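Electron transfer flavoprotein, beta subunit (Thermotoga maritima, PDB 7KOE) binds flavin-adenine dinucleotide as the beta subunit of an electron transfer flavoprotein and probably takes part in electron transfer. Local coordinates at residues A[47-52]-A[194-198]; A[127-133]-A[189-195]. One frame throughout, in Å; residues are numbered along the deposited sequence.

In the fold
From the N terminus the chain passes through strand 13-22 and strand 43-45 into helix 47-63, whose N-terminal part is one half of contact 1. It then adds strand 66-72, strand 91-95 and strand 128-132, the last of which is half of contact 2. The closing partner of both is strand 191-195, reached after strands 154-162, 171-177 and 181-188. Contact 2 therefore nests within the longer loop of contact 1, and the two share T194 and I195. Contact 2 joins neighbouring strands of the central sheet; contact 1 lays helix 47-63 against the C-terminal end of strand 191-195. Both touch FAD, through D49 and G132.

Contact 1: A[47-52]-A[194-198]; sequences PDDERA and TITDE. With FAD (flavin-adenine dinucleotide), chain I.
Residues 47-52 of helix 47-63 lie over the end of strand 191-195 where the chain leaves the sheet at T196, with CA atoms of D48 and D197 5.4 Å apart and those of A52 and I195 5.8 Å apart. This is helix-on-sheet packing in the alpha/beta fold of the electron transfer flavoprotein domain. A52 is small enough to bring the helix close: its CB meets CG1 of I195 at 3.9 Å, while the other branch of that isoleucine, CG2, lies against CB of R51. R51 carries the polar part. Its chain bends at chi2 (-67°), sending the guanidinium along the loop, so that CG passes T196 O and NE donates to D197 O at 3.0 Å. The bond lies in the carbonyl plane, on a lone pair, although the acceptor is tilted 25° from the guanidinium plane. OD2 of D197 lies over the rim of one face of the same guanidinium, the carboxylate plane turned 66° from it, in a long salt bridge 3.8 Å from NH2, by charge alone. D197 O would probably lose its NE donor, and the D197 carboxylate this positive neighbour, were R51 replaced by an alanine. The arginine may offset some of the negative charge where the carboxylates of D48 and D197 come close; the other oxygen of D48, OD2, takes a weak bond from Q134 N. D49, one residue on, is turned from this loop to the flavin nucleotide, where an acid suits a ribose diol. Its carboxylate is modelled too close to the FAD ribose hydroxyls for their bonding to be read in detail, but its OD2 accepts a hydrogen bond from N46 ND2.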
loop_
_atom_site.group_PDB
_atom_site.type_symbol
_atom_site.label_atom_id
_atom_site.label_comp_id
_atom_site.label_asym_id
_atom_site.label_seq_id
_atom_site.Cartn_x
_atom_site.Cartn_y
_atom_site.Cartn_z
ATOM N N PRO A 47 1.235 -38.920 14.108
ATOM C CA PRO A 47 2.153 -40.068 14.046
ATOM C C PRO A 47 2.055 -41.012 15.228
ATOM O O PRO A 47 2.471 -42.168 15.103
ATOM C CB PRO A 47 3.534 -39.405 13.983
ATOM C CG PRO A 47 3.274 -38.050 13.457
ATOM C CD PRO A 47 1.954 -37.642 14.010
ATOM N N ASP A 48 1.526 -40.569 16.370
ATOM C CA ASP A 48 1.183 -41.505 17.434
ATOM C C ASP A 48 -0.016 -42.367 17.074
ATOM O O ASP A 48 -0.186 -43.440 17.654
ATOM C CB ASP A 48 0.897 -40.757 18.736
ATOM C CG ASP A 48 2.151 -40.226 19.407
ATOM O OD1 ASP A 48 3.209 -40.874 19.301
ATOM O OD2 ASP A 48 2.079 -39.158 20.046
ATOM N N ASP A 49 -0.851 -41.918 16.134
ATOM C CA ASP A 49 -2.033 -42.666 15.729
ATOM C C ASP A 49 -1.790 -43.593 14.556
ATOM O O ASP A 49 -2.607 -44.485 14.323
ATOM C CB ASP A 49 -3.176 -41.717 15.376
ATOM C CG ASP A 49 -3.809 -41.114 16.592
ATOM O OD1 ASP A 49 -4.650 -41.797 17.203
ATOM O OD2 ASP A 49 -3.467 -39.979 16.955
ATOM N N GLU A 50 -0.702 -43.407 13.809
ATOM C CA GLU A 50 -0.342 -44.399 12.805
ATOM C C GLU A 50 0.098 -45.702 13.454
ATOM O O GLU A 50 -0.079 -46.775 12.871
ATOM C CB GLU A 50 0.756 -43.857 11.895
ATOM C CG GLU A 50 0.281 -42.807 10.914
ATOM C CD GLU A 50 1.422 -42.009 10.312
ATOM O OE1 GLU A 50 2.565 -42.514 10.303
ATOM O OE2 GLU A 50 1.180 -40.875 9.850
ATOM N N ARG A 51 0.660 -45.629 14.662
ATOM C CA ARG A 51 0.958 -46.839 15.415
ATOM C C ARG A 51 -0.308 -47.461 15.976
ATOM O O ARG A 51 -0.374 -48.682 16.149
ATOM C CB ARG A 51 1.940 -46.533 16.541
ATOM C CG ARG A 51 3.001 -45.516 16.184
ATOM C CD ARG A 51 3.942 -46.060 15.142
ATOM N NE ARG A 51 5.237 -45.392 15.142
ATOM C CZ ARG A 51 5.494 -44.259 14.500
ATOM N NH1 ARG A 51 4.543 -43.655 13.806
ATOM N NH2 ARG A 51 6.704 -43.728 14.556
ATOM N N ALA A 52 -1.316 -46.641 16.268
ATOM C CA ALA A 52 -2.593 -47.168 16.728
ATOM C C ALA A 52 -3.355 -47.827 15.590
ATOM O O ALA A 52 -4.042 -48.832 15.799
ATOM C CB ALA A 52 -3.427 -46.054 17.353
ATOM N N THR A 194 -3.706 -46.323 24.655
ATOM C CA THR A 194 -3.137 -45.034 24.279
ATOM C C THR A 194 -1.708 -45.317 23.842
ATOM O O THR A 194 -0.844 -45.597 24.676
ATOM C CB THR A 194 -3.211 -44.047 25.441
ATOM O OG1 THR A 194 -4.578 -43.695 25.681
ATOM C CG2 THR A 194 -2.448 -42.798 25.156
ATOM N N ILE A 195 -1.477 -45.280 22.539
ATOM C CA ILE A 195 -0.322 -45.910 21.912
ATOM C C ILE A 195 0.770 -44.877 21.681
ATOM O O ILE A 195 0.494 -43.748 21.265
ATOM C CB ILE A 195 -0.738 -46.580 20.589
ATOM C CG1 ILE A 195 -2.035 -47.365 20.769
ATOM C CG2 ILE A 195 0.344 -47.487 20.086
ATOM C CD1 ILE A 195 -1.920 -48.548 21.680
ATOM N N THR A 196 2.015 -45.267 21.947
ATOM C CA THR A 196 3.172 -44.433 21.678
ATOM C C THR A 196 3.745 -44.731 20.295
ATOM O O THR A 196 3.199 -45.519 19.523
ATOM C CB THR A 196 4.243 -44.647 22.741
ATOM O OG1 THR A 196 4.626 -46.025 22.757
ATOM C CG2 THR A 196 3.728 -44.254 24.097
ATOM N N ASP A 197 4.874 -44.092 19.981
ATOM C CA ASP A 197 5.578 -44.370 18.736
ATOM C C ASP A 197 6.307 -45.702 18.774
ATOM O O ASP A 197 6.539 -46.305 17.723
ATOM C CB ASP A 197 6.601 -43.276 18.432
ATOM C CG ASP A 197 5.991 -41.898 18.381
ATOM O OD1 ASP A 197 6.199 -41.124 19.339
ATOM O OD2 ASP A 197 5.316 -41.577 17.380
ATOM N N GLU A 198 6.679 -46.174 19.959
ATOM C CA GLU A 198 7.574 -47.313 20.082
ATOM C C GLU A 198 6.856 -48.650 20.041
ATOM O O GLU A 198 7.503 -49.682 20.243
ATOM C CB GLU A 198 8.388 -47.217 21.375
ATOM C CG GLU A 198 9.368 -46.056 21.430
ATOM C CD GLU A 198 8.761 -44.803 22.029
ATOM O OE1 GLU A 198 7.617 -44.873 22.520
ATOM O OE2 GLU A 198 9.426 -43.746 22.007
HETATM P PA FAD I . -4.550 -35.378 22.323
HETATM O O1A FAD I . -3.203 -35.355 22.957
HETATM O O2A FAD I . -5.754 -35.418 23.199
HETATM O O5B FAD I . -4.626 -36.588 21.281
HETATM C C5B FAD I . -4.589 -37.932 21.811
HETATM C C4B FAD I . -5.304 -38.861 20.864
HETATM O O4B FAD I . -6.733 -38.645 20.967
HETATM C C3B FAD I . -5.012 -38.675 19.373
HETATM O O3B FAD I . -3.828 -39.353 18.978
HETATM C C2B FAD I . -6.254 -39.326 18.763
HETATM O O2B FAD I . -6.185 -40.734 18.766
HETATM C C1B FAD I . -7.340 -38.821 19.707
HETATM N N9A FAD I . -7.893 -37.548 19.285
HETATM C C8A FAD I . -7.406 -36.298 19.540
HETATM N N7A FAD I . -8.136 -35.351 19.002
HETATM C C5A FAD I . -9.159 -36.025 18.350
HETATM C C6A FAD I . -10.256 -35.587 17.586
HETATM N N6A FAD I . -10.519 -34.310 17.335
HETATM N N1A FAD I . -11.076 -36.536 17.077
HETATM C C2A FAD I . -10.803 -37.822 17.330
HETATM N N3A FAD I . -9.807 -38.348 18.033
HETATM C C4A FAD I . -9.013 -37.382 18.520
HETATM N N1 FAD I . -7.304 -28.420 24.643
HETATM C C2 FAD I . -7.248 -28.712 25.959
HETATM O O2 FAD I . -8.079 -29.457 26.475
HETATM N N3 FAD I . -6.285 -28.209 26.766
HETATM C C4 FAD I . -5.309 -27.370 26.293
HETATM O O4 FAD I . -4.458 -26.939 27.054
HETATM C C4X FAD I . -5.331 -27.038 24.931
HETATM N N5 FAD I . -4.407 -26.238 24.467
HETATM C C5X FAD I . -4.456 -25.929 23.134
HETATM C C6 FAD I . -3.474 -25.067 22.616
HETATM C C7 FAD I . -3.461 -24.711 21.291
HETATM C C7M FAD I . -2.395 -23.782 20.769
HETATM C C8 FAD I . -4.454 -25.223 20.425
HETATM C C8M FAD I . -4.459 -24.849 18.966
HETATM C C9 FAD I . -5.420 -26.073 20.919
HETATM C C9A FAD I . -5.444 -26.441 22.273
HETATM N N10 FAD I . -6.406 -27.292 22.805
HETATM C C10 FAD I . -6.387 -27.619 24.146
HETATM C "C1'" FAD I . -7.456 -27.847 21.933
HETATM C "C2'" FAD I . -7.429 -29.363 21.899
HETATM O "O2'" FAD I . -6.361 -29.807 21.078
HETATM C "C3'" FAD I . -8.738 -29.929 21.346
HETATM O "O3'" FAD I . -9.729 -29.869 22.363
HETATM C "C4'" FAD I . -8.612 -31.364 20.831
HETATM O "O4'" FAD I . -9.894 -31.997 20.814
HETATM C "C5'" FAD I . -7.664 -32.195 21.663
HETATM O "O5'" FAD I . -6.457 -32.460 20.903
HETATM P P FAD I . -5.065 -32.592 21.678
HETATM O O1P FAD I . -4.071 -31.663 21.068
HETATM O O2P FAD I . -5.350 -32.464 23.135
HETATM O O3P FAD I . -4.670 -34.107 21.361
#

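Contact 2: A[127-133]-A[189-195]; sequences DLILTGK and LPAVLTI. With FAD (flavin-adenine dinucleotide), chain I.
Chi1 of 73° in T131 and -69° in T194 bring the two hydroxyls together: OG1 of T131 sits between its backbone N and carbonyl carbon, whereas OG1 of T194 lies beside its own N. The two oxygens come to 3.1 Å, and T131 OG1 also donates to G132 O, so threonine supplies polar atoms that find partners inside a buried sheet. The same rotation of T194 sends CG2 against G132 O and over K133 CA.

Strands 128-132 and 191-195 run parallel, 26° apart, bridged from L128 with A191 to G132 with I195. I129 N donates to A191 O at 3.0 Å, T131 N to L193 O, and I195 N to T131 O at 2.9 Å. Beta-branched I129 and V192 suit the extended chain and lie side by side, CB to CG2 3.8 Å, on the face that also carries both threonines. On the other face, turned to helix 47-63, CD1 of L128 crosses to CG of L193 at 3.8 Å, and L130 puts CD2 against L193 CB.

At the strand's end G132 has no side chain, and a CB there would run into FAD O3B. Its N donates to O2B of the ribose at 3.2 Å and more weakly to O3B. Nucleotide binding at the C-terminal ends of parallel strands is the general feature of Rossmann-like folds, consistent with the HUP clan of this domain, and the grip of the G132 backbone on the FAD ribose is this protein's own instance of it.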
loop_
_atom_site.group_PDB
_atom_site.type_symbol
_atom_site.label_atom_id
_atom_site.label_comp_id
_atom_site.label_asym_id
_atom_site.label_seq_id
_atom_site.Cartn_x
_atom_site.Cartn_y
_atom_site.Cartn_z
ATOM N N ASP A 127 -14.916 -53.239 22.293
ATOM C CA ASP A 127 -14.001 -54.005 23.125
ATOM C C ASP A 127 -12.673 -53.306 23.359
ATOM O O ASP A 127 -11.968 -53.665 24.306
ATOM C CB ASP A 127 -13.727 -55.369 22.490
ATOM C CG ASP A 127 -14.934 -56.275 22.518
ATOM O OD1 ASP A 127 -14.761 -57.500 22.350
ATOM O OD2 ASP A 127 -16.055 -55.764 22.707
ATOM N N LEU A 128 -12.312 -52.331 22.530
ATOM C CA LEU A 128 -11.005 -51.695 22.630
ATOM C C LEU A 128 -11.051 -50.359 21.913
ATOM O O LEU A 128 -11.535 -50.281 20.786
ATOM C CB LEU A 128 -9.916 -52.581 22.021
ATOM C CG LEU A 128 -8.464 -52.249 22.349
ATOM C CD1 LEU A 128 -8.300 -51.910 23.810
ATOM C CD2 LEU A 128 -7.587 -53.418 21.988
ATOM N N ILE A 129 -10.546 -49.316 22.560
ATOM C CA ILE A 129 -10.441 -47.997 21.956
ATOM C C ILE A 129 -8.968 -47.630 21.898
ATOM O O ILE A 129 -8.302 -47.553 22.935
ATOM C CB ILE A 129 -11.241 -46.944 22.733
ATOM C CG1 ILE A 129 -12.734 -47.219 22.597
ATOM C CG2 ILE A 129 -10.911 -45.554 22.234
ATOM C CD1 ILE A 129 -13.594 -46.262 23.358
ATOM N N LEU A 130 -8.457 -47.412 20.695
ATOM C CA LEU A 130 -7.054 -47.084 20.498
ATOM C C LEU A 130 -6.930 -45.605 20.170
ATOM O O LEU A 130 -7.474 -45.144 19.168
ATOM C CB LEU A 130 -6.451 -47.921 19.376
ATOM C CG LEU A 130 -6.658 -49.425 19.443
ATOM C CD1 LEU A 130 -6.054 -50.077 18.236
ATOM C CD2 LEU A 130 -6.005 -49.950 20.670
ATOM N N THR A 131 -6.227 -44.865 21.012
ATOM C CA THR A 131 -5.843 -43.504 20.689
ATOM C C THR A 131 -4.328 -43.429 20.621
ATOM O O THR A 131 -3.623 -44.405 20.870
ATOM C CB THR A 131 -6.381 -42.495 21.715
ATOM O OG1 THR A 131 -5.637 -42.602 22.932
ATOM C CG2 THR A 131 -7.847 -42.739 22.005
ATOM N N GLY A 132 -3.831 -42.269 20.268
ATOM C CA GLY A 132 -2.408 -42.035 20.315
ATOM C C GLY A 132 -2.000 -41.410 21.622
ATOM O O GLY A 132 -2.837 -40.977 22.408
ATOM N N LYS A 133 -0.689 -41.379 21.849
ATOM C CA LYS A 133 -0.169 -40.814 23.087
ATOM C C LYS A 133 -0.388 -39.309 23.129
ATOM O O LYS A 133 -0.753 -38.751 24.169
ATOM C CB LYS A 133 1.310 -41.162 23.235
ATOM C CG LYS A 133 1.922 -40.733 24.543
ATOM C CD LYS A 133 2.960 -39.649 24.334
ATOM C CE LYS A 133 3.463 -39.120 25.660
ATOM N NZ LYS A 133 4.490 -38.058 25.496
ATOM N N LEU A 189 -10.703 -55.994 29.254
ATOM C CA LEU A 189 -11.514 -55.466 28.169
ATOM C C LEU A 189 -12.968 -55.342 28.624
ATOM O O LEU A 189 -13.475 -56.224 29.322
ATOM C CB LEU A 189 -11.422 -56.361 26.935
ATOM C CG LEU A 189 -10.055 -56.489 26.260
ATOM C CD1 LEU A 189 -10.214 -57.086 24.875
ATOM C CD2 LEU A 189 -9.330 -55.155 26.188
ATOM N N PRO A 190 -13.672 -54.263 28.245
ATOM C CA PRO A 190 -13.330 -53.161 27.339
ATOM C C PRO A 190 -12.359 -52.138 27.912
ATOM O O PRO A 190 -12.571 -51.635 29.010
ATOM C CB PRO A 190 -14.683 -52.498 27.077
ATOM C CG PRO A 190 -15.710 -53.435 27.613
ATOM C CD PRO A 190 -15.049 -54.131 28.733
ATOM N N ALA A 191 -11.303 -51.848 27.159
ATOM C CA ALA A 191 -10.240 -50.963 27.601
ATOM C C ALA A 191 -10.045 -49.848 26.589
ATOM O O ALA A 191 -10.489 -49.933 25.446
ATOM C CB ALA A 191 -8.927 -51.721 27.791
ATOM N N VAL A 192 -9.372 -48.793 27.026
ATOM C CA VAL A 192 -9.017 -47.673 26.167
ATOM C C VAL A 192 -7.499 -47.586 26.177
ATOM O O VAL A 192 -6.897 -47.123 27.151
ATOM C CB VAL A 192 -9.659 -46.360 26.622
ATOM C CG1 VAL A 192 -9.149 -45.197 25.789
ATOM C CG2 VAL A 192 -11.158 -46.456 26.509
ATOM N N LEU A 193 -6.871 -48.049 25.106
ATOM C CA LEU A 193 -5.427 -47.967 25.017
ATOM C C LEU A 193 -5.003 -46.577 24.563
ATOM O O LEU A 193 -5.816 -45.749 24.151
ATOM C CB LEU A 193 -4.884 -49.026 24.067
ATOM C CG LEU A 193 -4.911 -50.455 24.593
ATOM C CD1 LEU A 193 -4.256 -51.405 23.622
ATOM C CD2 LEU A 193 -4.199 -50.498 25.897
ATOM N N THR A 194 -3.706 -46.323 24.655
ATOM C CA THR A 194 -3.137 -45.034 24.279
ATOM C C THR A 194 -1.708 -45.317 23.842
ATOM O O THR A 194 -0.844 -45.597 24.676
ATOM C CB THR A 194 -3.211 -44.047 25.441
ATOM O OG1 THR A 194 -4.578 -43.695 25.681
ATOM C CG2 THR A 194 -2.448 -42.798 25.156
ATOM N N ILE A 195 -1.477 -45.280 22.539
ATOM C CA ILE A 195 -0.322 -45.910 21.912
ATOM C C ILE A 195 0.770 -44.877 21.681
ATOM O O ILE A 195 0.494 -43.748 21.265
ATOM C CB ILE A 195 -0.738 -46.580 20.589
ATOM C CG1 ILE A 195 -2.035 -47.365 20.769
ATOM C CG2 ILE A 195 0.344 -47.487 20.086
ATOM C CD1 ILE A 195 -1.920 -48.548 21.680
HETATM P PA FAD I . -4.550 -35.378 22.323
HETATM O O1A FAD I . -3.203 -35.355 22.957
HETATM O O2A FAD I . -5.754 -35.418 23.199
HETATM O O5B FAD I . -4.626 -36.588 21.281
HETATM C C5B FAD I . -4.589 -37.932 21.811
HETATM C C4B FAD I . -5.304 -38.861 20.864
HETATM O O4B FAD I . -6.733 -38.645 20.967
HETATM C C3B FAD I . -5.012 -38.675 19.373
HETATM O O3B FAD I . -3.828 -39.353 18.978
HETATM C C2B FAD I . -6.254 -39.326 18.763
HETATM O O2B FAD I . -6.185 -40.734 18.766
HETATM C C1B FAD I . -7.340 -38.821 19.707
HETATM N N9A FAD I . -7.893 -37.548 19.285
HETATM C C8A FAD I . -7.406 -36.298 19.540
HETATM N N7A FAD I . -8.136 -35.351 19.002
HETATM C C5A FAD I . -9.159 -36.025 18.350
HETATM C C6A FAD I . -10.256 -35.587 17.586
HETATM N N6A FAD I . -10.519 -34.310 17.335
HETATM N N1A FAD I . -11.076 -36.536 17.077
HETATM C C2A FAD I . -10.803 -37.822 17.330
HETATM N N3A FAD I . -9.807 -38.348 18.033
HETATM C C4A FAD I . -9.013 -37.382 18.520
HETATM N N1 FAD I . -7.304 -28.420 24.643
HETATM C C2 FAD I . -7.248 -28.712 25.959
HETATM O O2 FAD I . -8.079 -29.457 26.475
HETATM N N3 FAD I . -6.285 -28.209 26.766
HETATM C C4 FAD I . -5.309 -27.370 26.293
HETATM O O4 FAD I . -4.458 -26.939 27.054
HETATM C C4X FAD I . -5.331 -27.038 24.931
HETATM N N5 FAD I . -4.407 -26.238 24.467
HETATM C C5X FAD I . -4.456 -25.929 23.134
HETATM C C6 FAD I . -3.474 -25.067 22.616
HETATM C C7 FAD I . -3.461 -24.711 21.291
HETATM C C7M FAD I . -2.395 -23.782 20.769
HETATM C C8 FAD I . -4.454 -25.223 20.425
HETATM C C8M FAD I . -4.459 -24.849 18.966
HETATM C C9 FAD I . -5.420 -26.073 20.919
HETATM C C9A FAD I . -5.444 -26.441 22.273
HETATM N N10 FAD I . -6.406 -27.292 22.805
HETATM C C10 FAD I . -6.387 -27.619 24.146
HETATM C "C1'" FAD I . -7.456 -27.847 21.933
HETATM C "C2'" FAD I . -7.429 -29.363 21.899
HETATM O "O2'" FAD I . -6.361 -29.807 21.078
HETATM C "C3'" FAD I . -8.738 -29.929 21.346
HETATM O "O3'" FAD I . -9.729 -29.869 22.363
HETATM C "C4'" FAD I . -8.612 -31.364 20.831
HETATM O "O4'" FAD I . -9.894 -31.997 20.814
HETATM C "C5'" FAD I . -7.664 -32.195 21.663
HETATM O "O5'" FAD I . -6.457 -32.460 20.903
HETATM P P FAD I . -5.065 -32.592 21.678
HETATM O O1P FAD I . -4.071 -31.663 21.068
HETATM O O2P FAD I . -5.350 -32.464 23.135
HETATM O O3P FAD I . -4.670 -34.107 21.361
#